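Local coordinates for NANS (YJHS), A 9-O-acetyl N-acetylneuraminic acid esterase (Escherichia coli O157:H7 EDL933, PDB 3PT5), which removes the 9-O-acetyl group of 9-O-acetyl-N-acetylneuraminic acid and probably lets the bacterium grow on this sialic acid of mammalian mucosal sites, at residues Y101-Q106 / A297-E302; Q205-M210 / W233-T238; A252-Y257 / I265-F270; D283-D288 / S314-R319. All blocks are in the same frame, centred on the assembly; numbering follows the deposited sequence.

Residues 101-106, in the loop leading to helix 107-114, open contact 1, which closes only at 297-302. Within that span two local contacts follow in series. Contact 2 links helix 203-218 to strand 233-236, and contact 3 links residues 254-257 to strand 265-268. The two strands are neighbours in the sheet, where the backbone of Cys235 pairs with Ile266 and Val268, so these contacts adjoin, their centres about 8 Å apart. Contact 4 starts at 283-288, before contact 1 has closed, and ends at 314-319; contacts 1 and 4 therefore cross. They also touch, through Gln106 and Arg318, and join the long loops to the start of helix 315-335.

Contact 1 of 4, residues Y101-Q106 / A297-E302; sequences YGTVGQ and AYRSPE
Arg299 reaches across to Gly102 and Thr103 with its guanidinium group alone; the nearest backbone positions, Thr103 CA and Arg299 CA, are 11.3 Å apart. The polar link runs through one water. This water accepts from Arg299 NH1 at 2.8 Å and donates to Gly102 O at 2.9 Å. It lies in the guanidinium plane, at the edge, as does Gly102 O itself, which stands 3.6 Å from Arg299 NH1, with the water bridging the two. Gly102 meets it through the backbone, in a conformation of positive phi (73°).

Two other nitrogens of the guanidinium bind backbone carbonyls: NE that of Glu37, NH2 those of Tyr89 and Asn303. Bonds on all three nitrogens should fix the rotation of the group. The setting is an SGNH hydrolase, and Glu37 lies in the loop that follows strand 20-28. Arg299 thus ties a late loop of the chain to earlier ones.

Van der Waals contact comes from the methyl of Thr103. Its CG2 lies 3.7 Å from Arg299 NH1 and 4.2 Å from Arg299 CZ, approaching the flat group obliquely, while the two side chains cross at about a right angle. With chi1 at 41°, Thr103 OG1 is set between backbone N and carbonyl carbon, where it bonds to Ala34 O, leaving CG2 directed at the arginine. The Arg299 chain bends at chi2 (-147°) and is otherwise extended toward the loop.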
loop_
_atom_site.group_PDB
_atom_site.type_symbol
_atom_site.label_atom_id
_atom_site.label_comp_id
_atom_site.label_asym_id
_atom_site.label_seq_id
_atom_site.Cartn_x
_atom_site.Cartn_y
_atom_site.Cartn_z
ATOM N N TYR A 101 14.682 -5.699 -8.368
ATOM C CA TYR A 101 13.556 -6.323 -9.060
ATOM C C TYR A 101 12.308 -5.453 -9.021
ATOM O O TYR A 101 12.062 -4.757 -8.050
ATOM C CB TYR A 101 13.227 -7.675 -8.419
ATOM C CG TYR A 101 13.136 -7.647 -6.891
ATOM C CD1 TYR A 101 11.922 -7.391 -6.242
ATOM C CD2 TYR A 101 14.247 -7.878 -6.111
ATOM C CE1 TYR A 101 11.834 -7.345 -4.869
ATOM C CE2 TYR A 101 14.184 -7.830 -4.724
ATOM C CZ TYR A 101 12.968 -7.564 -4.105
ATOM O OH TYR A 101 12.882 -7.527 -2.744
ATOM N N GLY A 102 11.504 -5.509 -10.070
ATOM C CA GLY A 102 10.144 -5.010 -9.967
ATOM C C GLY A 102 9.956 -3.509 -9.911
ATOM O O GLY A 102 10.823 -2.718 -10.284
ATOM N N THR A 103 8.764 -3.141 -9.461
ATOM C CA THR A 103 8.367 -1.753 -9.317
ATOM C C THR A 103 8.523 -1.319 -7.857
ATOM O O THR A 103 8.912 -2.109 -7.008
ATOM C CB THR A 103 6.891 -1.630 -9.696
ATOM O OG1 THR A 103 6.197 -2.755 -9.139
ATOM C CG2 THR A 103 6.771 -1.593 -11.210
ATOM N N VAL A 104 8.245 -0.044 -7.577
ATOM C CA VAL A 104 8.492 0.503 -6.241
ATOM C C VAL A 104 7.188 0.945 -5.586
ATOM O O VAL A 104 6.398 1.648 -6.212
ATOM C CB VAL A 104 9.440 1.706 -6.330
ATOM C CG1 VAL A 104 9.665 2.367 -4.980
ATOM C CG2 VAL A 104 10.801 1.240 -6.904
ATOM N N GLY A 105 6.994 0.540 -4.330
ATOM C CA GLY A 105 5.852 0.942 -3.499
ATOM C C GLY A 105 6.334 1.679 -2.262
ATOM O O GLY A 105 7.459 1.433 -1.812
ATOM N N GLN A 106 5.467 2.510 -1.677
ATOM C CA GLN A 106 5.818 3.359 -0.540
ATOM C C GLN A 106 5.792 2.690 0.826
ATOM O O GLN A 106 6.140 3.350 1.797
ATOM C CB GLN A 106 4.898 4.595 -0.459
ATOM C CG GLN A 106 3.396 4.276 -0.236
ATOM C CD GLN A 106 2.611 4.153 -1.548
ATOM O OE1 GLN A 106 3.195 3.856 -2.596
ATOM N NE2 GLN A 106 1.296 4.384 -1.497
ATOM N N ALA A 297 10.840 6.942 -17.910
ATOM C CA ALA A 297 10.982 7.273 -19.321
ATOM C C ALA A 297 11.604 6.117 -20.095
ATOM O O ALA A 297 11.371 6.013 -21.294
ATOM C CB ALA A 297 11.836 8.530 -19.482
ATOM N N TYR A 298 12.339 5.245 -19.393
ATOM C CA TYR A 298 13.035 4.122 -20.031
ATOM C C TYR A 298 12.159 2.911 -20.283
ATOM O O TYR A 298 12.547 1.980 -21.000
ATOM C CB TYR A 298 14.292 3.725 -19.225
ATOM C CG TYR A 298 15.400 4.728 -19.398
ATOM C CD1 TYR A 298 16.255 4.643 -20.505
ATOM C CD2 TYR A 298 15.583 5.762 -18.486
ATOM C CE1 TYR A 298 17.261 5.540 -20.698
ATOM C CE2 TYR A 298 16.633 6.713 -18.685
ATOM C CZ TYR A 298 17.451 6.572 -19.811
ATOM O OH TYR A 298 18.489 7.440 -20.071
ATOM N N ARG A 299 10.962 2.903 -19.700
ATOM C CA ARG A 299 10.028 1.794 -19.899
ATOM C C ARG A 299 9.269 1.891 -21.226
ATOM O O ARG A 299 9.147 2.955 -21.815
ATOM C CB ARG A 299 9.043 1.679 -18.733
ATOM C CG ARG A 299 9.732 1.334 -17.429
ATOM C CD ARG A 299 8.878 0.484 -16.539
ATOM N NE ARG A 299 9.464 0.262 -15.223
ATOM C CZ ARG A 299 9.264 -0.852 -14.494
ATOM N NH1 ARG A 299 9.796 -0.993 -13.286
ATOM N NH2 ARG A 299 8.544 -1.847 -14.999
ATOM N N SER A 300 8.737 0.745 -21.642
ATOM C CA SER A 300 8.133 0.570 -22.960
ATOM C C SER A 300 6.940 -0.372 -22.757
ATOM O O SER A 300 6.832 -0.976 -21.701
ATOM C CB SER A 300 9.153 -0.059 -23.916
ATOM O OG SER A 300 10.266 0.797 -24.114
ATOM N N PRO A 301 6.037 -0.500 -23.754
ATOM C CA PRO A 301 4.890 -1.404 -23.536
ATOM C C PRO A 301 5.273 -2.827 -23.108
ATOM O O PRO A 301 4.552 -3.448 -22.346
ATOM C CB PRO A 301 4.160 -1.386 -24.877
ATOM C CG PRO A 301 4.485 0.007 -25.430
ATOM C CD PRO A 301 5.895 0.301 -24.985
ATOM N N GLU A 302 6.423 -3.310 -23.563
ATOM C CA GLU A 302 6.926 -4.643 -23.206
ATOM C C GLU A 302 7.347 -4.799 -21.736
ATOM O O GLU A 302 7.584 -5.914 -21.274
ATOM C CB GLU A 302 8.103 -4.996 -24.107
ATOM C CG GLU A 302 9.282 -4.042 -23.895
ATOM C CD GLU A 302 10.258 -4.048 -25.030
ATOM O OE1 GLU A 302 10.790 -5.142 -25.346
ATOM O OE2 GLU A 302 10.491 -2.950 -25.586
HETATM O O HOH W 1 11.294 -0.042 -11.181
#

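Contact 2 of 4, residues Q205-M210 / W233-T238; sequences QHFNHM and WFCGDT
Helix 205-210 runs roughly antiparallel to strand 233-236, at 153° between their directions and 12.8 Å between the axes at closest approach, so the gap is filled by side chains, Phe207 and Met210 from the helix and Trp233 and Cys235 from the strand. Phe207 has CG anti to its backbone N (chi1 174°), which carries the ring toward the strand. There CE1 lies 3.9 Å from Trp233 CE3. The two six-membered rings are almost perpendicular, planes at 83°, but meet obliquely, and the side chains slide past each other in opposite directions. At the end of the same ring, Phe207 CZ touches Cys235 SG at 3.9 Å, a sulfur-aromatic contact well off the ring normal. Met210 is extended as far as its sulfur and then bends, bringing the CE methyl to 4.0 Å from Trp233 CH2, oblique to the indole, the two side chains crossing at about a right angle. Trp188 of strand 182-189 packs against all four side chains, which are buried, while Phe214 meets Trp233 edge-to-face. Strand 182-189, helix 203-218 and strand 233-236, the two strands being parallel neighbours, form a beta-alpha-beta crossover of the alpha/beta SGNH hydrolase fold.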
loop_
_atom_site.group_PDB
_atom_site.type_symbol
_atom_site.label_atom_id
_atom_site.label_comp_id
_atom_site.label_asym_id
_atom_site.label_seq_id
_atom_site.Cartn_x
_atom_site.Cartn_y
_atom_site.Cartn_z
ATOM N N GLN A 205 -21.025 4.160 0.569
ATOM C CA GLN A 205 -21.639 3.197 1.468
ATOM C C GLN A 205 -20.934 1.847 1.489
ATOM O O GLN A 205 -20.819 1.245 2.546
ATOM C CB GLN A 205 -23.145 3.064 1.250
ATOM C CG GLN A 205 -23.958 4.248 1.836
ATOM C CD GLN A 205 -23.396 4.814 3.167
ATOM O OE1 GLN A 205 -23.402 4.149 4.219
ATOM N NE2 GLN A 205 -22.928 6.063 3.118
ATOM N N HIS A 206 -20.435 1.382 0.338
ATOM C CA HIS A 206 -19.676 0.124 0.305
ATOM C C HIS A 206 -18.432 0.214 1.160
ATOM O O HIS A 206 -18.138 -0.700 1.940
ATOM C CB HIS A 206 -19.271 -0.287 -1.120
ATOM C CG HIS A 206 -20.399 -0.829 -1.940
ATOM N ND1 HIS A 206 -20.543 -0.555 -3.285
ATOM C CD2 HIS A 206 -21.448 -1.615 -1.604
ATOM C CE1 HIS A 206 -21.628 -1.153 -3.743
ATOM N NE2 HIS A 206 -22.198 -1.800 -2.743
ATOM N N PHE A 207 -17.695 1.314 1.000
ATOM C CA PHE A 207 -16.498 1.569 1.802
ATOM C C PHE A 207 -16.834 1.654 3.297
ATOM O O PHE A 207 -16.197 0.976 4.115
ATOM C CB PHE A 207 -15.809 2.858 1.338
ATOM C CG PHE A 207 -14.654 3.270 2.214
ATOM C CD1 PHE A 207 -13.426 2.601 2.133
ATOM C CD2 PHE A 207 -14.799 4.285 3.152
ATOM C CE1 PHE A 207 -12.369 2.975 2.952
ATOM C CE2 PHE A 207 -13.720 4.660 4.011
ATOM C CZ PHE A 207 -12.521 4.013 3.896
ATOM N N ASN A 208 -17.841 2.458 3.641
ATOM C CA ASN A 208 -18.210 2.612 5.051
ATOM C C ASN A 208 -18.595 1.289 5.660
ATOM O O ASN A 208 -18.195 0.991 6.772
ATOM C CB ASN A 208 -19.345 3.603 5.231
ATOM C CG ASN A 208 -18.903 5.040 5.061
ATOM O OD1 ASN A 208 -17.860 5.335 4.463
ATOM N ND2 ASN A 208 -19.683 5.951 5.616
ATOM N N HIS A 209 -19.353 0.474 4.926
ATOM C CA HIS A 209 -19.764 -0.818 5.451
ATOM C C HIS A 209 -18.582 -1.748 5.698
ATOM O O HIS A 209 -18.545 -2.507 6.676
ATOM C CB HIS A 209 -20.798 -1.455 4.518
ATOM C CG HIS A 209 -22.132 -0.772 4.559
ATOM N ND1 HIS A 209 -23.012 -0.784 3.496
ATOM C CD2 HIS A 209 -22.741 -0.065 5.543
ATOM C CE1 HIS A 209 -24.101 -0.105 3.819
ATOM N NE2 HIS A 209 -23.965 0.336 5.057
ATOM N N MET A 210 -17.585 -1.672 4.822
ATOM C CA MET A 210 -16.388 -2.494 4.982
ATOM C C MET A 210 -15.535 -2.061 6.168
ATOM O O MET A 210 -14.966 -2.884 6.891
ATOM C CB MET A 210 -15.565 -2.493 3.699
ATOM C CG MET A 210 -14.644 -3.657 3.652
ATOM S SD MET A 210 -13.541 -3.733 2.221
ATOM C CE MET A 210 -12.387 -2.422 2.611
ATOM N N TRP A 233 -8.089 4.718 9.799
ATOM C CA TRP A 233 -7.860 4.491 8.378
ATOM C C TRP A 233 -7.320 5.794 7.812
ATOM O O TRP A 233 -8.011 6.799 7.775
ATOM C CB TRP A 233 -9.141 4.089 7.647
ATOM C CG TRP A 233 -9.503 2.676 7.920
ATOM C CD1 TRP A 233 -9.664 2.115 9.146
ATOM C CD2 TRP A 233 -9.771 1.639 6.957
ATOM N NE1 TRP A 233 -10.010 0.787 9.026
ATOM C CE2 TRP A 233 -10.083 0.467 7.689
ATOM C CE3 TRP A 233 -9.767 1.586 5.556
ATOM C CZ2 TRP A 233 -10.381 -0.761 7.059
ATOM C CZ3 TRP A 233 -10.080 0.368 4.925
ATOM C CH2 TRP A 233 -10.385 -0.782 5.678
ATOM N N PHE A 234 -6.077 5.742 7.359
ATOM C CA PHE A 234 -5.429 6.851 6.682
ATOM C C PHE A 234 -5.649 6.675 5.198
ATOM O O PHE A 234 -5.097 5.767 4.565
ATOM C CB PHE A 234 -3.949 6.879 7.025
ATOM C CG PHE A 234 -3.699 7.001 8.485
ATOM C CD1 PHE A 234 -3.749 8.254 9.114
ATOM C CD2 PHE A 234 -3.477 5.862 9.243
ATOM C CE1 PHE A 234 -3.517 8.362 10.501
ATOM C CE2 PHE A 234 -3.253 5.954 10.619
ATOM C CZ PHE A 234 -3.293 7.206 11.251
ATOM N N CYS A 235 -6.553 7.484 4.675
ATOM C CA CYS A 235 -7.029 7.268 3.308
ATOM C C CYS A 235 -6.328 8.266 2.396
ATOM O O CYS A 235 -6.480 9.485 2.545
ATOM C CB CYS A 235 -8.545 7.439 3.255
ATOM S SG CYS A 235 -9.398 6.275 4.285
ATOM N N GLY A 236 -5.541 7.761 1.458
ATOM C CA GLY A 236 -4.748 8.624 0.603
ATOM C C GLY A 236 -5.468 9.072 -0.651
ATOM O O GLY A 236 -6.367 8.403 -1.170
ATOM N N ASP A 237 -5.018 10.207 -1.156
ATOM C CA ASP A 237 -5.526 10.780 -2.396
ATOM C C ASP A 237 -5.043 9.980 -3.631
ATOM O O ASP A 237 -4.381 8.922 -3.514
ATOM C CB ASP A 237 -5.043 12.242 -2.452
ATOM C CG ASP A 237 -5.973 13.175 -3.252
ATOM O OD1 ASP A 237 -6.950 12.701 -3.876
ATOM O OD2 ASP A 237 -5.704 14.406 -3.244
ATOM N N THR A 238 -5.392 10.465 -4.812
ATOM C CA THR A 238 -4.992 9.814 -6.058
ATOM C C THR A 238 -4.264 10.835 -6.945
ATOM O O THR A 238 -4.032 11.977 -6.517
ATOM C CB THR A 238 -6.203 9.176 -6.764
ATOM O OG1 THR A 238 -5.755 8.415 -7.903
ATOM C CG2 THR A 238 -7.211 10.207 -7.186
#

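Contact 3 of 4, residues A252-Y257 / I265-F270; sequences AIYGNY and IIFVDF
Phe267, on the outermost strand of the sheet, packs against the helical turn 254-257 through Tyr254 and Tyr257. The chain from strand 233-236 through helices 240-245 and 247-253 to strand 265-268 makes a beta-alpha-beta connection between parallel neighbours in the SGNH hydrolase fold. The Phe267 side chain starts with CB at 3.7 Å from Tyr257 O. Its CG is anti to the backbone N (chi1 -176°), which directs the ring away from Tyr257 O and alongside the turn. CD1 is next: Tyr257 CB lies 3.9 Å from it, oblique to the phenyl plane, and on the strand side Cys235 O comes within 3.5 Å of the same Phe267 CD1. Farther out, CE1 approaches the edge of the Tyr254 ring, at 4.4 Å from Tyr254 CD1. The tip atom CZ of Phe267 rests 3.6 Å from Asp237 CG.

Within the turn the two tyrosine rings adjoin, with Tyr257 CE2 above one face of Tyr254, toward its rim. Tyr257 then leads inward, away from Phe267, where its ring meets Phe207 edge-to-face and its hydroxyl is hydrogen-bonded to Gln190 O and Trp188 NE1. Ile265 and Phe267 lie on the face of the sheet that meets the tyrosines, whereas Ile266 and Val268, which alternate with them, touch helix 315-335 on the other face. Beside Phe267, the Ile265 branch anti to its backbone N also reaches the turn: CG2 is 3.6 Å from Tyr257 O, so that one carbonyl oxygen is lined by two strand side chains.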
loop_
_atom_site.group_PDB
_atom_site.type_symbol
_atom_site.label_atom_id
_atom_site.label_comp_id
_atom_site.label_asym_id
_atom_site.label_seq_id
_atom_site.Cartn_x
_atom_site.Cartn_y
_atom_site.Cartn_z
ATOM N N ALA A 252 -17.422 12.616 -5.063
ATOM C CA ALA A 252 -18.235 11.680 -4.283
ATOM C C ALA A 252 -17.368 10.693 -3.516
ATOM O O ALA A 252 -17.499 10.531 -2.288
ATOM C CB ALA A 252 -19.211 10.950 -5.161
ATOM N N ILE A 253 -16.441 10.065 -4.234
ATOM C CA ILE A 253 -15.660 8.991 -3.645
ATOM C C ILE A 253 -14.600 9.475 -2.667
ATOM O O ILE A 253 -14.543 9.021 -1.506
ATOM C CB ILE A 253 -15.078 8.085 -4.732
ATOM C CG1 ILE A 253 -16.241 7.403 -5.462
ATOM C CG2 ILE A 253 -14.049 7.077 -4.135
ATOM C CD1 ILE A 253 -15.884 6.446 -6.607
ATOM N N TYR A 254 -13.766 10.397 -3.137
ATOM C CA TYR A 254 -12.670 10.879 -2.305
ATOM C C TYR A 254 -13.162 11.925 -1.316
ATOM O O TYR A 254 -12.580 12.087 -0.236
ATOM C CB TYR A 254 -11.482 11.356 -3.161
ATOM C CG TYR A 254 -10.711 10.182 -3.742
ATOM C CD1 TYR A 254 -9.535 9.733 -3.142
ATOM C CD2 TYR A 254 -11.166 9.499 -4.862
ATOM C CE1 TYR A 254 -8.838 8.639 -3.638
ATOM C CE2 TYR A 254 -10.481 8.381 -5.370
ATOM C CZ TYR A 254 -9.303 7.968 -4.765
ATOM O OH TYR A 254 -8.593 6.877 -5.257
ATOM N N GLY A 255 -14.272 12.581 -1.631
ATOM C CA GLY A 255 -14.876 13.494 -0.662
ATOM C C GLY A 255 -15.345 12.729 0.567
ATOM O O GLY A 255 -15.239 13.224 1.701
ATOM N N ASN A 256 -15.791 11.497 0.361
ATOM C CA ASN A 256 -16.242 10.672 1.457
ATOM C C ASN A 256 -15.113 10.280 2.423
ATOM O O ASN A 256 -15.357 9.883 3.560
ATOM C CB ASN A 256 -16.964 9.439 0.938
ATOM C CG ASN A 256 -17.573 8.628 2.053
ATOM O OD1 ASN A 256 -18.408 9.134 2.832
ATOM N ND2 ASN A 256 -17.191 7.354 2.132
ATOM N N TYR A 257 -13.876 10.367 1.960
ATOM C CA TYR A 257 -12.720 10.122 2.835
ATOM C C TYR A 257 -12.427 11.331 3.723
ATOM O O TYR A 257 -11.711 11.205 4.712
ATOM C CB TYR A 257 -11.482 9.817 2.006
ATOM C CG TYR A 257 -11.550 8.512 1.232
ATOM C CD1 TYR A 257 -12.080 7.348 1.802
ATOM C CD2 TYR A 257 -11.051 8.433 -0.062
ATOM C CE1 TYR A 257 -12.142 6.142 1.069
ATOM C CE2 TYR A 257 -11.092 7.245 -0.789
ATOM C CZ TYR A 257 -11.625 6.103 -0.234
ATOM O OH TYR A 257 -11.667 4.936 -0.984
ATOM N N ILE A 265 -11.398 8.534 10.274
ATOM C CA ILE A 265 -11.110 8.372 8.868
ATOM C C ILE A 265 -10.312 9.612 8.519
ATOM O O ILE A 265 -10.848 10.731 8.554
ATOM C CB ILE A 265 -12.401 8.232 8.008
ATOM C CG1 ILE A 265 -13.304 7.093 8.530
ATOM C CG2 ILE A 265 -12.049 8.082 6.497
ATOM C CD1 ILE A 265 -12.755 5.660 8.386
ATOM N N ILE A 266 -9.028 9.418 8.200
ATOM C CA ILE A 266 -8.123 10.553 8.055
ATOM C C ILE A 266 -7.642 10.653 6.608
ATOM O O ILE A 266 -6.955 9.760 6.119
ATOM C CB ILE A 266 -6.943 10.449 9.037
ATOM C CG1 ILE A 266 -7.446 10.408 10.485
ATOM C CG2 ILE A 266 -5.973 11.629 8.898
ATOM C CD1 ILE A 266 -7.376 9.049 11.066
ATOM N N PHE A 267 -8.030 11.743 5.947
ATOM C CA PHE A 267 -7.649 11.982 4.562
ATOM C C PHE A 267 -6.214 12.472 4.464
ATOM O O PHE A 267 -5.807 13.453 5.121
ATOM C CB PHE A 267 -8.587 12.992 3.905
ATOM C CG PHE A 267 -8.317 13.207 2.453
ATOM C CD1 PHE A 267 -8.452 12.167 1.523
ATOM C CD2 PHE A 267 -7.979 14.473 1.995
ATOM C CE1 PHE A 267 -8.213 12.417 0.148
ATOM C CE2 PHE A 267 -7.731 14.708 0.645
ATOM C CZ PHE A 267 -7.870 13.699 -0.267
ATOM N N VAL A 268 -5.430 11.776 3.647
ATOM C CA VAL A 268 -4.038 12.120 3.456
ATOM C C VAL A 268 -3.834 12.595 2.021
ATOM O O VAL A 268 -4.013 11.817 1.103
ATOM C CB VAL A 268 -3.095 10.898 3.762
ATOM C CG1 VAL A 268 -1.663 11.291 3.522
ATOM C CG2 VAL A 268 -3.277 10.410 5.179
ATOM N N ASP A 269 -3.444 13.856 1.815
ATOM C CA ASP A 269 -3.179 14.306 0.460
ATOM C C ASP A 269 -1.746 14.748 0.207
ATOM O O ASP A 269 -0.951 14.836 1.146
ATOM C CB ASP A 269 -4.231 15.331 0.006
ATOM C CG ASP A 269 -4.148 16.634 0.743
ATOM O OD1 ASP A 269 -3.333 16.789 1.676
ATOM O OD2 ASP A 269 -4.927 17.548 0.359
ATOM N N PHE A 270 -1.391 14.988 -1.061
ATOM C CA PHE A 270 0.026 15.141 -1.420
ATOM C C PHE A 270 0.334 16.396 -2.201
ATOM O O PHE A 270 1.499 16.800 -2.316
ATOM C CB PHE A 270 0.460 13.936 -2.275
ATOM C CG PHE A 270 -0.059 12.612 -1.752
ATOM C CD1 PHE A 270 0.327 12.164 -0.505
ATOM C CD2 PHE A 270 -0.970 11.830 -2.513
ATOM C CE1 PHE A 270 -0.152 10.962 0.010
ATOM C CE2 PHE A 270 -1.472 10.608 -1.987
ATOM C CZ PHE A 270 -1.049 10.177 -0.724
#

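Contact 4 of 4, residues D283-D288 / S314-R319; sequences DEDPDD and SSAARR
The Asp285 carboxylate presents one face to Ser314, whose CB sits above it, 3.8 Å from Asp285 CG. Ala316 CB lies beyond the OD1 end, displaced to the same side of the plane and 3.9 Å from Asp285 OD1. A water also comes in over that face, steeply tilted from the plane, and donates to Asp285 OD2 at 2.6 Å. The same water accepts from Ser315 N at 2.8 Å, so the carboxylate is coupled to the first turn of the helix, whose N-terminal end would be expected to stabilise its negative charge. Tyr293 OH bonds OD1 and Ser296 N bonds OD2, holding the group from its own loop.

Ser314 is the N-cap: its OG accepts from Ala317 N at 2.9 Å, nearly straight at 160°. The chi1 of 65° turns OG back over the helix end for this bond. A second water bridges Ser314 OG, at 2.6 Å, and Glu284 O, to which it donates. The loop 283-288, which follows strand 265-268, is thereby attached to the start of helix 315-335; farther along, this helix packs on strands 233-236 and 265-268, while Ser315 and Arg319 touch Val104 in the loop before helix 107-114.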
loop_
_atom_site.group_PDB
_atom_site.type_symbol
_atom_site.label_atom_id
_atom_site.label_comp_id
_atom_site.label_asym_id
_atom_site.label_seq_id
_atom_site.Cartn_x
_atom_site.Cartn_y
_atom_site.Cartn_z
ATOM N N ASP A 283 7.777 12.828 -18.262
ATOM C CA ASP A 283 8.174 14.206 -17.948
ATOM C C ASP A 283 8.105 14.510 -16.438
ATOM O O ASP A 283 8.753 15.450 -15.937
ATOM C CB ASP A 283 7.273 15.161 -18.739
ATOM C CG ASP A 283 5.783 14.894 -18.491
ATOM O OD1 ASP A 283 5.218 13.955 -19.103
ATOM O OD2 ASP A 283 5.172 15.620 -17.685
ATOM N N GLU A 284 7.361 13.684 -15.694
ATOM C CA GLU A 284 7.198 13.920 -14.258
ATOM C C GLU A 284 8.154 13.130 -13.372
ATOM O O GLU A 284 8.165 13.326 -12.150
ATOM C CB GLU A 284 5.737 13.699 -13.842
ATOM C CG GLU A 284 4.814 14.576 -14.638
ATOM C CD GLU A 284 3.372 14.557 -14.171
ATOM O OE1 GLU A 284 2.962 13.648 -13.409
ATOM O OE2 GLU A 284 2.636 15.470 -14.594
ATOM N N ASP A 285 8.960 12.255 -13.980
ATOM C CA ASP A 285 9.812 11.355 -13.213
ATOM C C ASP A 285 11.251 11.439 -13.742
ATOM O O ASP A 285 11.774 10.475 -14.325
ATOM C CB ASP A 285 9.245 9.935 -13.306
ATOM C CG ASP A 285 9.967 8.938 -12.420
ATOM O OD1 ASP A 285 10.527 9.298 -11.348
ATOM O OD2 ASP A 285 9.981 7.772 -12.857
ATOM N N PRO A 286 11.901 12.583 -13.527
ATOM C CA PRO A 286 13.256 12.722 -14.091
ATOM C C PRO A 286 14.279 11.801 -13.410
ATOM O O PRO A 286 14.119 11.449 -12.243
ATOM C CB PRO A 286 13.600 14.182 -13.805
ATOM C CG PRO A 286 12.714 14.582 -12.677
ATOM C CD PRO A 286 11.449 13.809 -12.843
ATOM N N ASP A 287 15.325 11.451 -14.154
ATOM C CA ASP A 287 16.484 10.744 -13.635
ATOM C C ASP A 287 17.262 11.569 -12.625
ATOM O O ASP A 287 17.207 12.816 -12.628
ATOM C CB ASP A 287 17.469 10.461 -14.768
ATOM C CG ASP A 287 16.856 9.695 -15.899
ATOM O OD1 ASP A 287 15.829 8.976 -15.707
ATOM O OD2 ASP A 287 17.423 9.783 -16.998
ATOM N N ASP A 288 18.008 10.864 -11.780
ATOM C CA ASP A 288 19.096 11.484 -11.007
ATOM C C ASP A 288 20.356 10.649 -11.224
ATOM O O ASP A 288 20.527 9.623 -10.577
ATOM C CB ASP A 288 18.748 11.540 -9.513
ATOM C CG ASP A 288 19.821 12.283 -8.684
ATOM O OD1 ASP A 288 20.931 12.528 -9.224
ATOM O OD2 ASP A 288 19.546 12.643 -7.517
ATOM N N SER A 314 4.850 8.040 -9.082
ATOM C CA SER A 314 6.216 7.608 -9.433
ATOM C C SER A 314 6.921 6.971 -8.245
ATOM O O SER A 314 6.524 7.141 -7.082
ATOM C CB SER A 314 7.053 8.812 -9.920
ATOM O OG SER A 314 7.250 9.770 -8.838
ATOM N N SER A 315 8.012 6.264 -8.543
ATOM C CA SER A 315 8.856 5.731 -7.476
ATOM C C SER A 315 9.385 6.850 -6.573
ATOM O O SER A 315 9.388 6.714 -5.352
ATOM C CB SER A 315 10.023 4.962 -8.097
ATOM O OG SER A 315 9.528 3.927 -8.927
ATOM N N ALA A 316 9.815 7.947 -7.201
ATOM C CA ALA A 316 10.318 9.129 -6.502
ATOM C C ALA A 316 9.258 9.718 -5.571
ATOM O O ALA A 316 9.573 10.054 -4.449
ATOM C CB ALA A 316 10.752 10.171 -7.525
ATOM N N ALA A 317 8.019 9.869 -6.055
ATOM C CA ALA A 317 6.944 10.402 -5.184
ATOM C C ALA A 317 6.679 9.503 -3.994
ATOM O O ALA A 317 6.362 9.961 -2.896
ATOM C CB ALA A 317 5.660 10.594 -5.962
ATOM N N ARG A 318 6.786 8.205 -4.221
ATOM C CA ARG A 318 6.484 7.260 -3.157
ATOM C C ARG A 318 7.553 7.324 -2.065
ATOM O O ARG A 318 7.221 7.371 -0.890
ATOM C CB ARG A 318 6.364 5.866 -3.752
ATOM C CG ARG A 318 5.100 5.790 -4.609
ATOM C CD ARG A 318 5.045 4.474 -5.354
ATOM N NE ARG A 318 4.117 4.512 -6.498
ATOM C CZ ARG A 318 2.824 4.264 -6.439
ATOM N NH1 ARG A 318 2.264 3.983 -5.266
ATOM N NH2 ARG A 318 2.080 4.309 -7.569
ATOM N N ARG A 319 8.820 7.414 -2.470
ATOM C CA ARG A 319 9.950 7.642 -1.536
ATOM C C ARG A 319 9.923 8.967 -0.825
ATOM O O ARG A 319 10.526 9.118 0.252
ATOM C CB ARG A 319 11.288 7.599 -2.280
ATOM C CG ARG A 319 11.675 6.260 -2.774
ATOM C CD ARG A 319 12.906 6.381 -3.644
ATOM N NE ARG A 319 13.084 5.149 -4.399
ATOM C CZ ARG A 319 13.271 5.089 -5.703
ATOM N NH1 ARG A 319 13.339 6.211 -6.421
ATOM N NH2 ARG A 319 13.407 3.904 -6.271
HETATM O O HOH W 2 7.640 12.267 -9.594
HETATM O O HOH W 3 8.466 6.202 -11.354
#